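Extracellular solute-binding protein family 5 (Brucella melitensis, PDB 4ONY) probably binds peptides or related solutes in the periplasm and delivers them to an ABC transporter for import. Local coordinates at residues 47-52 / 272-277; 69-74 / 254-259. One frame throughout, in Å; residues are numbered along the deposited sequence.

Contact 1 of 2, residues 47-52 / 272-277; sequences LTVGVV and LDIFIE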
loop_
_atom_site.group_PDB
_atom_site.type_symbol
_atom_site.label_atom_id
_atom_site.label_comp_id
_atom_site.label_asym_id
_atom_site.label_seq_id
_atom_site.Cartn_x
_atom_site.Cartn_y
_atom_site.Cartn_z
ATOM N N LEU A 47 -16.066 -19.858 0.157
ATOM C CA LEU A 47 -14.635 -19.598 0.196
ATOM C C LEU A 47 -14.228 -19.562 1.666
ATOM O O LEU A 47 -14.934 -18.966 2.471
ATOM C CB LEU A 47 -14.330 -18.263 -0.445
ATOM C CG LEU A 47 -12.866 -17.798 -0.392
ATOM C CD1 LEU A 47 -12.044 -18.631 -1.348
ATOM C CD2 LEU A 47 -12.726 -16.312 -0.711
ATOM N N THR A 48 -13.161 -20.258 2.014
ATOM C CA THR A 48 -12.614 -20.260 3.360
ATOM C C THR A 48 -11.155 -19.838 3.277
ATOM O O THR A 48 -10.377 -20.413 2.498
ATOM C CB THR A 48 -12.762 -21.655 4.024
ATOM O OG1 THR A 48 -14.144 -22.031 4.017
ATOM C CG2 THR A 48 -12.288 -21.633 5.472
ATOM N N VAL A 49 -10.802 -18.771 3.987
ATOM C CA VAL A 49 -9.433 -18.263 3.940
ATOM C C VAL A 49 -8.917 -18.140 5.343
ATOM O O VAL A 49 -9.721 -18.020 6.267
ATOM C CB VAL A 49 -9.345 -16.892 3.256
ATOM C CG1 VAL A 49 -9.940 -16.966 1.858
ATOM C CG2 VAL A 49 -10.108 -15.824 4.047
ATOM N N GLY A 50 -7.592 -18.140 5.486
ATOM C CA GLY A 50 -6.933 -18.017 6.779
ATOM C C GLY A 50 -6.192 -16.698 6.919
ATOM O O GLY A 50 -5.727 -16.139 5.929
ATOM N N VAL A 51 -6.108 -16.187 8.138
ATOM C CA VAL A 51 -5.250 -15.028 8.476
ATOM C C VAL A 51 -4.535 -15.329 9.787
ATOM O O VAL A 51 -5.053 -16.096 10.610
ATOM C CB VAL A 51 -6.024 -13.682 8.647
ATOM C CG1 VAL A 51 -6.791 -13.334 7.389
ATOM C CG2 VAL A 51 -7.021 -13.736 9.797
ATOM N N VAL A 52 -3.340 -14.744 9.955
ATOM C CA VAL A 52 -2.594 -14.865 11.189
ATOM C C VAL A 52 -3.035 -13.751 12.095
ATOM O O VAL A 52 -2.970 -12.619 11.712
ATOM C CB VAL A 52 -1.091 -14.765 10.964
ATOM C CG1 VAL A 52 -0.304 -14.866 12.287
ATOM C CG2 VAL A 52 -0.660 -15.870 10.004
ATOM N N LEU A 272 -8.569 -24.709 4.121
ATOM C CA LEU A 272 -8.552 -23.417 3.502
ATOM C C LEU A 272 -8.492 -23.606 1.994
ATOM O O LEU A 272 -7.786 -24.501 1.522
ATOM C CB LEU A 272 -7.341 -22.625 3.983
ATOM C CG LEU A 272 -7.261 -22.477 5.503
ATOM C CD1 LEU A 272 -6.018 -21.678 5.839
ATOM C CD2 LEU A 272 -8.528 -21.818 6.062
ATOM N N ASP A 273 -9.189 -22.754 1.247
ATOM C CA ASP A 273 -9.292 -22.902 -0.214
ATOM C C ASP A 273 -8.113 -22.268 -0.977
ATOM O O ASP A 273 -7.837 -22.657 -2.083
ATOM C CB ASP A 273 -10.577 -22.244 -0.712
ATOM C CG ASP A 273 -11.844 -22.969 -0.243
ATOM O OD1 ASP A 273 -11.889 -24.188 -0.344
ATOM O OD2 ASP A 273 -12.780 -22.296 0.235
ATOM N N ILE A 274 -7.452 -21.282 -0.384
ATOM C CA ILE A 274 -6.342 -20.580 -1.018
ATOM C C ILE A 274 -5.271 -20.279 0.014
ATOM O O ILE A 274 -5.507 -20.388 1.214
ATOM C CB ILE A 274 -6.795 -19.242 -1.663
ATOM C CG1 ILE A 274 -7.272 -18.249 -0.595
ATOM C CG2 ILE A 274 -7.949 -19.450 -2.659
ATOM C CD1 ILE A 274 -7.447 -16.837 -1.082
ATOM N N PHE A 275 -4.092 -19.931 -0.470
ATOM C CA PHE A 275 -2.998 -19.513 0.372
ATOM C C PHE A 275 -2.222 -18.432 -0.341
ATOM O O PHE A 275 -1.668 -18.654 -1.439
ATOM C CB PHE A 275 -2.061 -20.695 0.734
ATOM C CG PHE A 275 -1.015 -20.339 1.752
ATOM C CD1 PHE A 275 0.178 -19.769 1.349
ATOM C CD2 PHE A 275 -1.247 -20.533 3.092
ATOM C CE1 PHE A 275 1.124 -19.370 2.249
ATOM C CE2 PHE A 275 -0.286 -20.179 4.018
ATOM C CZ PHE A 275 0.916 -19.606 3.600
ATOM N N ILE A 276 -2.225 -17.240 0.247
ATOM C CA ILE A 276 -1.591 -16.076 -0.392
ATOM C C ILE A 276 -0.127 -16.126 0.069
ATOM O O ILE A 276 0.123 -16.046 1.273
ATOM C CB ILE A 276 -2.275 -14.780 0.053
ATOM C CG1 ILE A 276 -3.707 -14.746 -0.473
ATOM C CG2 ILE A 276 -1.492 -13.554 -0.430
ATOM C CD1 ILE A 276 -4.569 -13.638 0.104
ATOM N N GLU A 277 0.818 -16.294 -0.861
ATOM C CA GLU A 277 2.216 -16.566 -0.503
ATOM C C GLU A 277 3.154 -15.355 -0.695
ATOM O O GLU A 277 3.256 -14.797 -1.789
ATOM C CB GLU A 277 2.742 -17.713 -1.358
ATOM C CG GLU A 277 4.171 -18.098 -1.027
ATOM C CD GLU A 277 4.258 -18.668 0.372
ATOM O OE1 GLU A 277 3.991 -19.887 0.524
ATOM O OE2 GLU A 277 4.567 -17.885 1.305
HETATM O O HOH W 1 -14.900 -23.038 1.660
HETATM O O HOH W 2 -5.845 -18.592 3.319
#

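Contact 2 of 2, residues 69-74 / 254-259; sequences TARGLY and IEYYRN. With P4G (1-ethoxy-2-(2-ethoxyethoxy)ethane), chain D.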
loop_
_atom_site.group_PDB
_atom_site.type_symbol
_atom_site.label_atom_id
_atom_site.label_comp_id
_atom_site.label_asym_id
_atom_site.label_seq_id
_atom_site.Cartn_x
_atom_site.Cartn_y
_atom_site.Cartn_z
ATOM N N THR A 69 -10.188 -6.133 15.630
ATOM C CA THR A 69 -11.459 -6.121 14.929
ATOM C C THR A 69 -11.467 -7.134 13.780
ATOM O O THR A 69 -10.480 -7.287 13.093
ATOM C CB THR A 69 -11.763 -4.707 14.420
ATOM O OG1 THR A 69 -11.949 -3.837 15.559
ATOM C CG2 THR A 69 -12.987 -4.697 13.600
ATOM N N ALA A 70 -12.574 -7.834 13.599
ATOM C CA ALA A 70 -12.660 -8.848 12.586
ATOM C C ALA A 70 -12.404 -8.284 11.200
ATOM O O ALA A 70 -12.772 -7.156 10.921
ATOM C CB ALA A 70 -14.024 -9.492 12.576
ATOM N N ARG A 71 -11.778 -9.096 10.368
ATOM C CA ARG A 71 -11.561 -8.791 8.976
ATOM C C ARG A 71 -12.887 -8.892 8.229
ATOM O O ARG A 71 -13.774 -9.657 8.605
ATOM C CB ARG A 71 -10.575 -9.813 8.349
ATOM C CG ARG A 71 -9.157 -9.790 8.915
ATOM C CD ARG A 71 -8.356 -8.597 8.439
ATOM N NE ARG A 71 -8.292 -8.650 6.973
ATOM C CZ ARG A 71 -7.417 -9.357 6.257
ATOM N NH1 ARG A 71 -6.429 -10.030 6.850
ATOM N NH2 ARG A 71 -7.504 -9.349 4.920
ATOM N N GLY A 72 -12.976 -8.152 7.141
ATOM C CA GLY A 72 -14.043 -8.308 6.159
ATOM C C GLY A 72 -15.170 -7.273 6.295
ATOM O O GLY A 72 -16.008 -7.169 5.398
ATOM N N LEU A 73 -15.192 -6.498 7.361
ATOM C CA LEU A 73 -16.309 -5.606 7.605
ATOM C C LEU A 73 -16.225 -4.350 6.747
ATOM O O LEU A 73 -17.225 -3.926 6.153
ATOM C CB LEU A 73 -16.401 -5.237 9.091
ATOM C CG LEU A 73 -16.642 -6.408 10.025
ATOM C CD1 LEU A 73 -16.319 -6.003 11.462
ATOM C CD2 LEU A 73 -18.097 -6.859 9.944
ATOM N N TYR A 74 -15.042 -3.755 6.721
ATOM C CA TYR A 74 -14.809 -2.475 6.102
ATOM C C TYR A 74 -13.290 -2.307 5.865
ATOM O O TYR A 74 -12.480 -2.713 6.681
ATOM C CB TYR A 74 -15.308 -1.340 7.001
ATOM C CG TYR A 74 -15.097 0.024 6.391
ATOM C CD1 TYR A 74 -15.944 0.481 5.394
ATOM C CD2 TYR A 74 -14.040 0.829 6.774
ATOM C CE1 TYR A 74 -15.775 1.737 4.826
ATOM C CE2 TYR A 74 -13.829 2.071 6.196
ATOM C CZ TYR A 74 -14.705 2.509 5.210
ATOM O OH TYR A 74 -14.540 3.723 4.636
ATOM N N ILE A 254 -13.615 -16.557 7.330
ATOM C CA ILE A 254 -12.259 -16.132 7.638
ATOM C C ILE A 254 -11.851 -16.773 8.973
ATOM O O ILE A 254 -12.420 -16.458 10.041
ATOM C CB ILE A 254 -12.184 -14.592 7.716
ATOM C CG1 ILE A 254 -12.805 -14.002 6.445
ATOM C CG2 ILE A 254 -10.745 -14.119 7.917
ATOM C CD1 ILE A 254 -12.763 -12.474 6.368
ATOM N N GLU A 255 -10.881 -17.684 8.889
ATOM C CA GLU A 255 -10.332 -18.403 10.038
ATOM C C GLU A 255 -9.026 -17.816 10.499
ATOM O O GLU A 255 -8.218 -17.318 9.684
ATOM C CB GLU A 255 -10.147 -19.859 9.688
ATOM C CG GLU A 255 -11.478 -20.510 9.444
ATOM C CD GLU A 255 -11.426 -21.998 9.371
ATOM O OE1 GLU A 255 -10.326 -22.595 9.279
ATOM O OE2 GLU A 255 -12.525 -22.580 9.400
ATOM N N TYR A 256 -8.818 -17.850 11.810
ATOM C CA TYR A 256 -7.693 -17.217 12.415
ATOM C C TYR A 256 -6.710 -18.271 12.931
ATOM O O TYR A 256 -7.124 -19.235 13.552
ATOM C CB TYR A 256 -8.186 -16.289 13.537
ATOM C CG TYR A 256 -8.765 -14.965 13.033
ATOM C CD1 TYR A 256 -10.038 -14.901 12.483
ATOM C CD2 TYR A 256 -8.033 -13.805 13.063
ATOM C CE1 TYR A 256 -10.568 -13.695 12.040
ATOM C CE2 TYR A 256 -8.548 -12.617 12.634
ATOM C CZ TYR A 256 -9.824 -12.565 12.121
ATOM O OH TYR A 256 -10.354 -11.376 11.683
ATOM N N TYR A 257 -5.420 -18.077 12.632
ATOM C CA TYR A 257 -4.363 -19.017 12.969
ATOM C C TYR A 257 -3.266 -18.309 13.779
ATOM O O TYR A 257 -3.078 -17.109 13.648
ATOM C CB TYR A 257 -3.757 -19.634 11.697
ATOM C CG TYR A 257 -4.724 -20.535 11.008
ATOM C CD1 TYR A 257 -5.719 -20.006 10.177
ATOM C CD2 TYR A 257 -4.742 -21.901 11.277
ATOM C CE1 TYR A 257 -6.672 -20.839 9.599
ATOM C CE2 TYR A 257 -5.685 -22.735 10.702
ATOM C CZ TYR A 257 -6.670 -22.190 9.874
ATOM O OH TYR A 257 -7.626 -23.071 9.314
ATOM N N ARG A 258 -2.546 -19.059 14.609
ATOM C CA ARG A 258 -1.547 -18.445 15.473
ATOM C C ARG A 258 -0.271 -18.125 14.726
ATOM O O ARG A 258 0.490 -17.354 15.218
ATOM C CB ARG A 258 -1.215 -19.308 16.648
ATOM C CG ARG A 258 -0.404 -20.553 16.309
ATOM C CD ARG A 258 -0.457 -21.485 17.484
ATOM N NE ARG A 258 0.485 -22.581 17.375
ATOM C CZ ARG A 258 0.189 -23.839 17.080
ATOM N NH1 ARG A 258 -1.058 -24.197 16.820
ATOM N NH2 ARG A 258 1.179 -24.749 17.025
ATOM N N ASN A 259 -0.009 -18.770 13.590
ATOM C CA ASN A 259 1.206 -18.513 12.807
ATOM C C ASN A 259 1.006 -19.044 11.386
ATOM O O ASN A 259 0.014 -19.720 11.094
ATOM C CB ASN A 259 2.494 -19.154 13.451
ATOM C CG ASN A 259 2.415 -20.676 13.560
ATOM O OD1 ASN A 259 1.880 -21.342 12.676
ATOM N ND2 ASN A 259 2.956 -21.229 14.656
HETATM C C8 P4G D . -14.814 -25.584 14.809
HETATM C C7 P4G D . -14.482 -24.476 15.810
HETATM O O4 P4G D . -13.074 -24.169 16.060
HETATM C C6 P4G D . -12.060 -24.267 15.037
HETATM C C5 P4G D . -11.393 -22.908 14.757
HETATM O O3 P4G D . -10.433 -23.043 13.691
HETATM C C4 P4G D . -9.484 -22.006 13.609
HETATM C C3 P4G D . -8.159 -22.634 13.220
HETATM O O2 P4G D . -7.328 -22.848 14.363
HETATM C C2 P4G D . -6.237 -23.758 14.114
HETATM C C1 P4G D . -6.408 -25.174 14.637
HETATM O O HOH W 3 -8.916 -9.374 12.354
#

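Contact 1 of 2, residues 47-52 / 272-277
The carboxylate of Asp-273 meets Thr-48 through OD2. The backbone N of Thr-48 donates to OD2 over 2.7 Å. It comes from the anti side of that oxygen, 28° out of the carboxylate plane. Water 1 also donates to OD2 and lies 2.7 Å from Thr-48 OG1, closing a small ring. The other carboxylate oxygen, OD1, forms a salt bridge with Arg-573. Two partners at OD2 and Arg-573 at OD1 hold the carboxylate's rotation; the arginine probably helps to keep it ionised. The Asp-273 backbone N returns a nearly straight bond to Thr-48 O, 2.9 Å long.

Strand 46-52 is an outer strand of a mixed four-stranded sheet. Strand 274-277 is an outer strand of a separate antiparallel sheet. The axes of the two short strand segments run 38° apart. The direct hydrogen bonds between the segments are those of Thr-48 with Asp-273, just before the second strand. Further along, water 2 takes over: it accepts from Gly-50 N and donates to Ile-274 O.

Leu-272 crosses Thr-48 at about a right angle, with CD2 3.8 Å from Thr-48 CG2. Leu-272 CD1 lies 3.9 Å from Gly-50 CA, on the side to which a CB would point. Ile-274 lies beside Val-49, pointing the same way. Its CG1, set between backbone N and carbonyl carbon (chi1 65°), comes 3.8 Å from Val-49 CG1.

Contact 2 of 2, residues 69-74 / 254-259
A tyrosine hydroxyl, rather than a backbone carbonyl, receives the one direct hydrogen bond of this contact. Arg-71 N donates to Tyr-256 OH over 3.0 Å, with an N-H...O angle of 163°. Water 3 reaches the same hydroxyl at 2.6 Å, lying at the ring edge and in its plane. This water also donates to Thr-69 O at 2.7 Å. The loop residues 69-71 are thus joined to the end of one side chain both directly and through water.

Arg-71 CG lies 3.4 Å from Tyr-256 OH and approaches the ring obliquely. The rest of the arginine then bends away, at chi2 and chi3. Its guanidinium stands nearly perpendicular to the ring, 84° between planes, and forms salt bridges with Asp-76 and Glu-78. Ile-254 packs against the loop through CD1, 3.7 Å from Arg-71 O and also near Arg-71 CB. Gly-72 has a positive phi, at which a CB would be jammed against the carbonyl O of Arg-71.

Strand 251-257 belongs to the mixed sheet of this family 5 solute-binding protein, and alternate side chains leave it on different faces. Ile-254 and Tyr-256 meet the loop. Tyr-257 instead helps form the pocket holding the P4G molecule of this crystal, whose C3 sits over one face of its ring, 3.5 Å from CE2. Tyr-256 O also lines that pocket, with C3 at 3.6 Å.

Tyr-256 is a buried residue whose hydroxyl accepts from a backbone N-H and also pairs with a water, so these two partners meet its polar end and tie the loop to the strand.

Overall arrangement
From the N terminus, strand 46-52 comes first, followed by the loop that holds residues 69-74. The chain then runs from strand 88-90 through to strand 226-231 before it returns along strand 251-257, where contact 2 closes a loop of about 180 residues. After helix 260-268 it reaches residues 272-277, and contact 1 closes a wider loop that encloses the first. The two centres are about 10 Å apart. Strands 46-52 and 251-257 are parallel neighbours in the mixed sheet, so they link the contacts directly, with Val-51 probably hydrogen-bonded to Glu-255 and Tyr-257. Contact 1 joins this sheet to the three-stranded one; contact 2 joins it to the loop 69-74.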